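Local structure of competence/damage-inducible protein CinA (Agrobacterium tumefaciens, 2A9S) at residues A[33-38]-A[153-158]; A[69-74]-A[88-93]; A[123-128]-A[135-140]. The protein is of unknown function but belongs to the CinA competence/damage-inducible family, some members of which deamidate nicotinamide mononucleotide. One frame throughout, in Å; residues are numbered along the deposited sequence.

Contact 1. Residues A[33-38]-A[153-158]; sequences SCTGGL and ATVRTA
Thr154 meets Thr35 where helix 147-167 passes over the loop that leads from strand 28-32 into helix 38-43. The protein is a layered alpha/beta fold with a central mixed sheet, and this contact joins the helix to the end of one of the sheet's parallel strands. The loop makes two overlapping tight turns, type I from Ser33 to Gly36 and type I' from Thr35 to Leu38. Thr154 uses its methyl side. Its CG2 lies 3.5 Å from Thr35 CG2, slightly tighter than usual for two carbons, and its CB is 3.6 Å from the same methyl. The hydroxyls take no part in this meeting. Thr154 OG1 lies anti to its own carbonyl carbon (chi1 -61°) and bonds back to Ile150 O in the helix. Thr35 OG1 bonds to Glu32 OE1, which leaves the threonine methyls to make the contact. Cys34 SG stands more loosely beside Thr154 CG2, at 4.3 Å. One turn earlier on the helix, Arg151 NH1 bonds to Cys34 O and adds a polar tie to the same loop. Next comes Val155. Its CG1 is anti to the backbone N (chi1 170°), and CG2, beside the backbone N, is the branch that touches the loop, 3.9 Å from Thr35 CG2. The same methyl lies beside the start of helix 38-43, with Val155 CG2 3.8 Å from Leu38 CB.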
# COMPACT_ATOMS: atom_id res chain seq x y z
N SER A 33 -5.68 -5.25 -4.02
CA SER A 33 -6.82 -5.57 -3.22
C SER A 33 -6.29 -6.53 -2.12
O SER A 33 -5.89 -6.08 -1.00
CB SER A 33 -7.92 -6.10 -4.16
OG SER A 33 -9.19 -6.25 -3.52
N CYS A 34 -6.17 -7.81 -2.48
CA CYS A 34 -5.88 -8.88 -1.53
C CYS A 34 -4.53 -8.80 -0.81
O CYS A 34 -4.44 -9.27 0.31
CB CYS A 34 -6.05 -10.24 -2.19
SG CYS A 34 -5.01 -10.45 -3.63
N THR A 35 -3.50 -8.22 -1.45
CA THR A 35 -2.15 -8.09 -0.83
C THR A 35 -2.04 -6.88 0.10
O THR A 35 -1.06 -6.74 0.83
CB THR A 35 -1.02 -7.95 -1.88
OG1 THR A 35 -1.39 -6.94 -2.85
CG2 THR A 35 -0.76 -9.30 -2.60
N GLY A 36 -3.03 -6.02 0.05
CA GLY A 36 -3.19 -4.92 1.05
C GLY A 36 -2.04 -3.91 1.16
O GLY A 36 -1.92 -3.21 2.18
N GLY A 37 -1.21 -3.80 0.12
CA GLY A 37 -0.08 -2.88 0.14
C GLY A 37 1.29 -3.57 0.15
O GLY A 37 2.31 -2.90 0.04
N LEU A 38 1.31 -4.90 0.32
CA LEU A 38 2.57 -5.64 0.40
C LEU A 38 3.36 -5.67 -0.90
O LEU A 38 4.56 -5.90 -0.86
CB LEU A 38 2.37 -7.08 0.88
CG LEU A 38 1.77 -7.22 2.28
CD1 LEU A 38 1.60 -8.72 2.66
CD2 LEU A 38 2.64 -6.46 3.29
N ALA A 153 2.53 -15.29 -1.88
CA ALA A 153 2.53 -15.96 -3.18
C ALA A 153 2.11 -14.98 -4.28
O ALA A 153 2.71 -14.93 -5.38
CB ALA A 153 1.55 -17.16 -3.16
N THR A 154 1.12 -14.16 -3.95
CA THR A 154 0.65 -13.12 -4.88
C THR A 154 1.72 -12.06 -5.16
O THR A 154 1.94 -11.66 -6.33
CB THR A 154 -0.68 -12.47 -4.39
OG1 THR A 154 -1.69 -13.49 -4.30
CG2 THR A 154 -1.18 -11.36 -5.36
N VAL A 155 2.40 -11.61 -4.10
CA VAL A 155 3.50 -10.63 -4.25
C VAL A 155 4.54 -11.19 -5.21
O VAL A 155 4.93 -10.51 -6.18
CB VAL A 155 4.14 -10.22 -2.88
CG1 VAL A 155 5.41 -9.40 -3.12
CG2 VAL A 155 3.13 -9.42 -1.96
N ARG A 156 4.96 -12.44 -4.98
CA ARG A 156 5.92 -13.09 -5.86
C ARG A 156 5.46 -13.04 -7.34
O ARG A 156 6.18 -12.55 -8.25
CB ARG A 156 6.15 -14.54 -5.42
CG ARG A 156 7.15 -15.26 -6.38
CD ARG A 156 7.42 -16.69 -5.95
NE ARG A 156 8.05 -16.73 -4.64
CZ ARG A 156 7.45 -17.16 -3.54
NH1 ARG A 156 6.21 -17.64 -3.61
NH2 ARG A 156 8.10 -17.14 -2.36
N THR A 157 4.27 -13.54 -7.62
CA THR A 157 3.79 -13.58 -9.01
C THR A 157 3.70 -12.17 -9.61
O THR A 157 4.05 -11.99 -10.77
CB THR A 157 2.44 -14.30 -9.10
OG1 THR A 157 2.53 -15.59 -8.46
CG2 THR A 157 1.99 -14.45 -10.57
N ALA A 158 3.22 -11.20 -8.82
CA ALA A 158 3.11 -9.80 -9.24
C ALA A 158 4.47 -9.27 -9.72
O ALA A 158 4.59 -8.64 -10.79
CB ALA A 158 2.58 -8.97 -8.09

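Contact 2. Residues A[69-74]-A[88-93]; sequences LGVGTE and LQMAHG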
# COMPACT_ATOMS: atom_id res chain seq x y z
N LEU A 69 -9.71 3.91 -9.02
CA LEU A 69 -9.20 3.31 -10.25
C LEU A 69 -10.13 3.39 -11.47
O LEU A 69 -9.70 3.07 -12.59
CB LEU A 69 -8.77 1.87 -10.01
CG LEU A 69 -7.64 1.71 -8.98
CD1 LEU A 69 -7.43 0.21 -8.74
CD2 LEU A 69 -6.34 2.40 -9.42
N GLY A 70 -11.38 3.79 -11.24
CA GLY A 70 -12.39 3.85 -12.30
C GLY A 70 -12.89 2.50 -12.78
O GLY A 70 -13.34 2.37 -13.93
N VAL A 71 -12.82 1.47 -11.93
CA VAL A 71 -13.38 0.17 -12.26
C VAL A 71 -14.91 0.34 -12.33
O VAL A 71 -15.51 0.98 -11.47
CB VAL A 71 -13.03 -0.90 -11.21
CG1 VAL A 71 -13.76 -2.20 -11.50
CG2 VAL A 71 -11.50 -1.15 -11.18
N GLY A 72 -15.53 -0.22 -13.37
CA GLY A 72 -16.97 -0.05 -13.59
C GLY A 72 -17.86 -0.81 -12.63
O GLY A 72 -17.60 -1.98 -12.31
N THR A 73 -18.93 -0.15 -12.17
CA THR A 73 -19.97 -0.80 -11.36
C THR A 73 -20.53 -2.02 -12.13
O THR A 73 -20.93 -3.03 -11.55
CB THR A 73 -21.11 0.19 -10.99
OG1 THR A 73 -20.54 1.35 -10.36
CG2 THR A 73 -22.12 -0.45 -10.03
N GLU A 74 -20.51 -1.88 -13.45
CA GLU A 74 -20.97 -2.87 -14.41
C GLU A 74 -20.03 -4.09 -14.52
O GLU A 74 -20.48 -5.22 -14.71
CB GLU A 74 -21.16 -2.16 -15.77
CG GLU A 74 -20.34 -2.66 -16.98
CD GLU A 74 -19.04 -1.86 -17.21
OE1 GLU A 74 -18.25 -1.63 -16.25
OE2 GLU A 74 -18.80 -1.47 -18.39
N LEU A 88 -7.96 -6.34 -15.03
CA LEU A 88 -7.63 -5.51 -16.19
C LEU A 88 -8.00 -4.05 -15.98
O LEU A 88 -7.19 -3.18 -16.27
CB LEU A 88 -8.30 -6.05 -17.46
CG LEU A 88 -7.82 -7.41 -17.95
CD1 LEU A 88 -8.71 -7.85 -19.11
CD2 LEU A 88 -6.37 -7.31 -18.38
N GLN A 89 -9.19 -3.76 -15.46
CA GLN A 89 -9.60 -2.36 -15.22
C GLN A 89 -8.79 -1.66 -14.13
O GLN A 89 -8.42 -0.49 -14.27
CB GLN A 89 -11.09 -2.26 -14.92
CG GLN A 89 -11.90 -2.57 -16.18
CD GLN A 89 -13.36 -2.26 -16.02
OE1 GLN A 89 -13.86 -2.06 -14.92
NE2 GLN A 89 -14.08 -2.26 -17.14
N MET A 90 -8.49 -2.40 -13.06
CA MET A 90 -7.58 -1.90 -12.03
C MET A 90 -6.21 -1.51 -12.62
O MET A 90 -5.67 -0.43 -12.31
CB MET A 90 -7.40 -2.94 -10.92
CG MET A 90 -8.61 -3.15 -9.99
SD MET A 90 -8.43 -4.52 -8.77
CE MET A 90 -7.14 -3.87 -7.70
N ALA A 91 -5.65 -2.36 -13.47
CA ALA A 91 -4.32 -2.15 -14.03
C ALA A 91 -4.34 -0.89 -14.92
O ALA A 91 -3.46 -0.02 -14.84
CB ALA A 91 -3.86 -3.39 -14.83
N HIS A 92 -5.39 -0.79 -15.73
CA HIS A 92 -5.58 0.35 -16.60
C HIS A 92 -5.73 1.64 -15.79
O HIS A 92 -5.07 2.66 -16.08
CB HIS A 92 -6.81 0.13 -17.48
CG HIS A 92 -7.06 1.25 -18.43
ND1 HIS A 92 -8.01 2.22 -18.20
CD2 HIS A 92 -6.46 1.58 -19.60
CE1 HIS A 92 -8.01 3.09 -19.20
NE2 HIS A 92 -7.07 2.73 -20.06
N GLY A 93 -6.61 1.60 -14.78
CA GLY A 93 -6.77 2.75 -13.86
C GLY A 93 -5.50 3.18 -13.15
O GLY A 93 -5.20 4.39 -13.05
O HOH W 1 -10.13 1.50 -14.96
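Gly72 and Gln89 make the direct hydrogen bond of this contact. Gly72 N donates to Gln89 OE1 over 2.9 Å, with an N-H...O angle of 167°. The donor is tilted 27° from the plane of the side-chain carbonyl. Gln89 reaches it with an extended chain beyond CG. The same OE1 also has a weak hydrogen bond with Thr75 OG1, and the methyl CG1 of Val71 lies 3.4 Å from this oxygen, Gln89 OE1. Gly72 is the N-cap residue of helix 73-79, so the glutamine ties the start of that helix to helix 84-96.

A water makes the second polar link. It donates to Leu69 O at 2.9 Å and to Gln89 O at 2.7 Å. It thereby bridges the end of helix 62-69 to the backbone of the longer helix. The segments belong to a run of three helices, 62-69, 73-79 and 84-96, joined by short loops on one side of the central sheet. Gly70, with positive phi, leads the chain out of the first of them.

At Gly93 the backbones come close. Gly93 CA makes a CA-H...O contact with Leu69 O at 3.2 Å. Gly93 has no side chain, and the carbonyl of Leu69 lies where a CB would point.

The apolar contacts centre on Met90. Its CG receives Leu69 CD1 at 3.8 Å and Val71 CG2 at 3.7 Å. Beyond the two segments, Leu69 and Met90 both rest on Thr59 of strand 53-59, and Met90 also reaches Ala105 and Thr107 of strand 102-108.

Contact 3. Residues A[123-128]-A[135-140]; sequences LVHLAT and VLHHEM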
# COMPACT_ATOMS: atom_id res chain seq x y z
N LEU A 123 -7.64 -18.16 -5.05
CA LEU A 123 -7.82 -17.69 -6.41
C LEU A 123 -7.41 -16.23 -6.49
O LEU A 123 -7.91 -15.40 -5.72
CB LEU A 123 -9.30 -17.79 -6.83
CG LEU A 123 -9.65 -17.04 -8.12
CD1 LEU A 123 -8.99 -17.67 -9.34
CD2 LEU A 123 -11.15 -16.93 -8.31
N VAL A 124 -6.51 -15.89 -7.40
CA VAL A 124 -6.04 -14.51 -7.50
C VAL A 124 -5.92 -14.19 -8.99
O VAL A 124 -5.36 -14.98 -9.75
CB VAL A 124 -4.65 -14.29 -6.83
CG1 VAL A 124 -4.14 -12.82 -7.06
CG2 VAL A 124 -4.67 -14.63 -5.33
N HIS A 125 -6.46 -13.05 -9.39
CA HIS A 125 -6.30 -12.55 -10.76
C HIS A 125 -5.25 -11.43 -10.72
O HIS A 125 -5.36 -10.51 -9.90
CB HIS A 125 -7.63 -12.03 -11.29
CG HIS A 125 -8.57 -13.13 -11.71
ND1 HIS A 125 -8.45 -13.79 -12.91
CD2 HIS A 125 -9.58 -13.73 -11.05
CE1 HIS A 125 -9.37 -14.73 -13.00
NE2 HIS A 125 -10.09 -14.70 -11.89
N LEU A 126 -4.24 -11.54 -11.58
CA LEU A 126 -3.18 -10.53 -11.66
C LEU A 126 -3.14 -10.01 -13.08
O LEU A 126 -3.28 -10.78 -14.06
CB LEU A 126 -1.80 -11.10 -11.27
CG LEU A 126 -1.62 -11.74 -9.90
CD1 LEU A 126 -1.96 -13.24 -9.96
CD2 LEU A 126 -0.20 -11.53 -9.42
N ALA A 127 -2.91 -8.70 -13.20
CA ALA A 127 -2.80 -8.08 -14.54
C ALA A 127 -1.71 -7.02 -14.47
O ALA A 127 -1.61 -6.28 -13.48
CB ALA A 127 -4.12 -7.46 -14.96
N THR A 128 -0.90 -6.96 -15.51
CA THR A 128 0.05 -5.85 -15.67
C THR A 128 -0.21 -5.15 -17.00
O THR A 128 -0.48 -5.82 -18.01
CB THR A 128 1.51 -6.33 -15.59
OG1 THR A 128 1.72 -7.35 -16.58
CG2 THR A 128 1.82 -6.90 -14.23
N VAL A 135 -0.82 -5.86 -22.38
CA VAL A 135 -1.35 -6.36 -21.11
C VAL A 135 -0.98 -7.82 -20.90
O VAL A 135 -1.05 -8.62 -21.84
CB VAL A 135 -2.89 -6.21 -21.04
CG1 VAL A 135 -3.42 -6.77 -19.72
CG2 VAL A 135 -3.30 -4.75 -21.19
N LEU A 136 -0.60 -8.19 -19.68
CA LEU A 136 -0.44 -9.60 -19.32
C LEU A 136 -1.39 -9.91 -18.17
O LEU A 136 -1.53 -9.10 -17.26
CB LEU A 136 0.99 -9.88 -18.85
CG LEU A 136 2.08 -9.56 -19.86
CD1 LEU A 136 3.43 -9.81 -19.21
CD2 LEU A 136 1.86 -10.41 -21.14
N HIS A 137 -2.05 -11.07 -18.23
CA HIS A 137 -2.93 -11.52 -17.13
C HIS A 137 -2.65 -12.98 -16.77
O HIS A 137 -2.42 -13.81 -17.65
CB HIS A 137 -4.42 -11.28 -17.43
CG HIS A 137 -5.36 -12.10 -16.58
ND1 HIS A 137 -5.85 -13.32 -16.99
CD2 HIS A 137 -5.91 -11.86 -15.36
CE1 HIS A 137 -6.67 -13.80 -16.07
NE2 HIS A 137 -6.72 -12.94 -15.07
N HIS A 138 -2.64 -13.28 -15.48
CA HIS A 138 -2.53 -14.66 -15.02
C HIS A 138 -3.58 -14.89 -13.97
O HIS A 138 -3.76 -14.05 -13.11
CB HIS A 138 -1.19 -14.93 -14.37
CG HIS A 138 -0.08 -15.09 -15.35
ND1 HIS A 138 0.19 -16.29 -15.98
CD2 HIS A 138 0.84 -14.20 -15.81
CE1 HIS A 138 1.23 -16.12 -16.78
NE2 HIS A 138 1.64 -14.87 -16.70
N GLU A 139 -4.27 -16.02 -14.07
CA GLU A 139 -5.14 -16.48 -13.03
C GLU A 139 -4.35 -17.52 -12.24
O GLU A 139 -3.85 -18.50 -12.80
CB GLU A 139 -6.41 -17.11 -13.60
CG GLU A 139 -7.35 -17.59 -12.56
CD GLU A 139 -8.50 -18.32 -13.19
OE1 GLU A 139 -9.03 -17.80 -14.18
OE2 GLU A 139 -8.84 -19.43 -12.72
N MET A 140 -4.20 -17.27 -10.95
CA MET A 140 -3.51 -18.20 -10.07
C MET A 140 -4.51 -18.83 -9.12
O MET A 140 -5.52 -18.21 -8.75
CB MET A 140 -2.39 -17.51 -9.29
CG MET A 140 -1.41 -16.76 -10.18
SD MET A 140 -0.52 -17.85 -11.36
CE MET A 140 0.61 -18.62 -10.29
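Strands 123-130 and 135-141 form an antiparallel beta hairpin, with Val124, Leu126 and Thr128 in hydrogen-bonded pairs with Met140, His138 and Leu136. Each pair has two N-H...O bonds, such as Met140 N to Val124 O at 2.8 Å. The segments run at 167° to each other. Between these pairs lie the non-hydrogen-bonded pairs His125 with Glu139 and Ala127 with His137.

His125 and His137 sit diagonally on one face. His125 ND1 and His137 NE2 share a hydrogen bond of 2.9 Å, and either could be the donor. The rings meet rim to rim, with planes 14° apart, and each nitrogen lies at the edge of the other ring, near its plane. His137 has CG anti to its backbone N (chi1 162°), which carries the ring along the strand toward His125. Glu139 lies beside His125 and points the same way, with its OE1 3.3 Å from His125 CE1. Its OE2 forms a salt bridge with Arg141.

On the other face Leu126 CD1 touches Met140 CG at 3.6 Å. Thr128 OG1 lies against Leu136 CB at 3.5 Å. This hydroxyl is buried and has no polar partner in the model.

Strand 135-141 is one of the two outermost strands of the sheet within this chain, and strand 123-130 bonds on its inner side to strand 102-108. Helix 84-96 covers the face with His125 and Ala127, and helix 147-167 packs on the face with Val124, Leu126 and Thr128.

How the contacts relate
Contact 1 is wholly buried, while contacts 2 and 3 are partly buried and reach the surface. The helices of contacts 1 and 2 lie on opposite faces of the sheet; the contact centres are about 18 Å apart. Contact 3 lies within the sheet and touches both: Leu126 and Val124 meet helix 147-167, Leu88 of helix 84-96 meets both Val135 and Ala127, and Ala91 meets Ala127. Met90 of contact 2 also approaches Ser33 of contact 1. The chemistry follows position. Contact 1 joins its segments by side-chain packing, mostly through methyls, with no hydrogen bond between them. Contact 2 adds a glutamine-to-backbone hydrogen bond and a bridging water. Contact 3 rests on regular backbone bonding, plus a histidine pair.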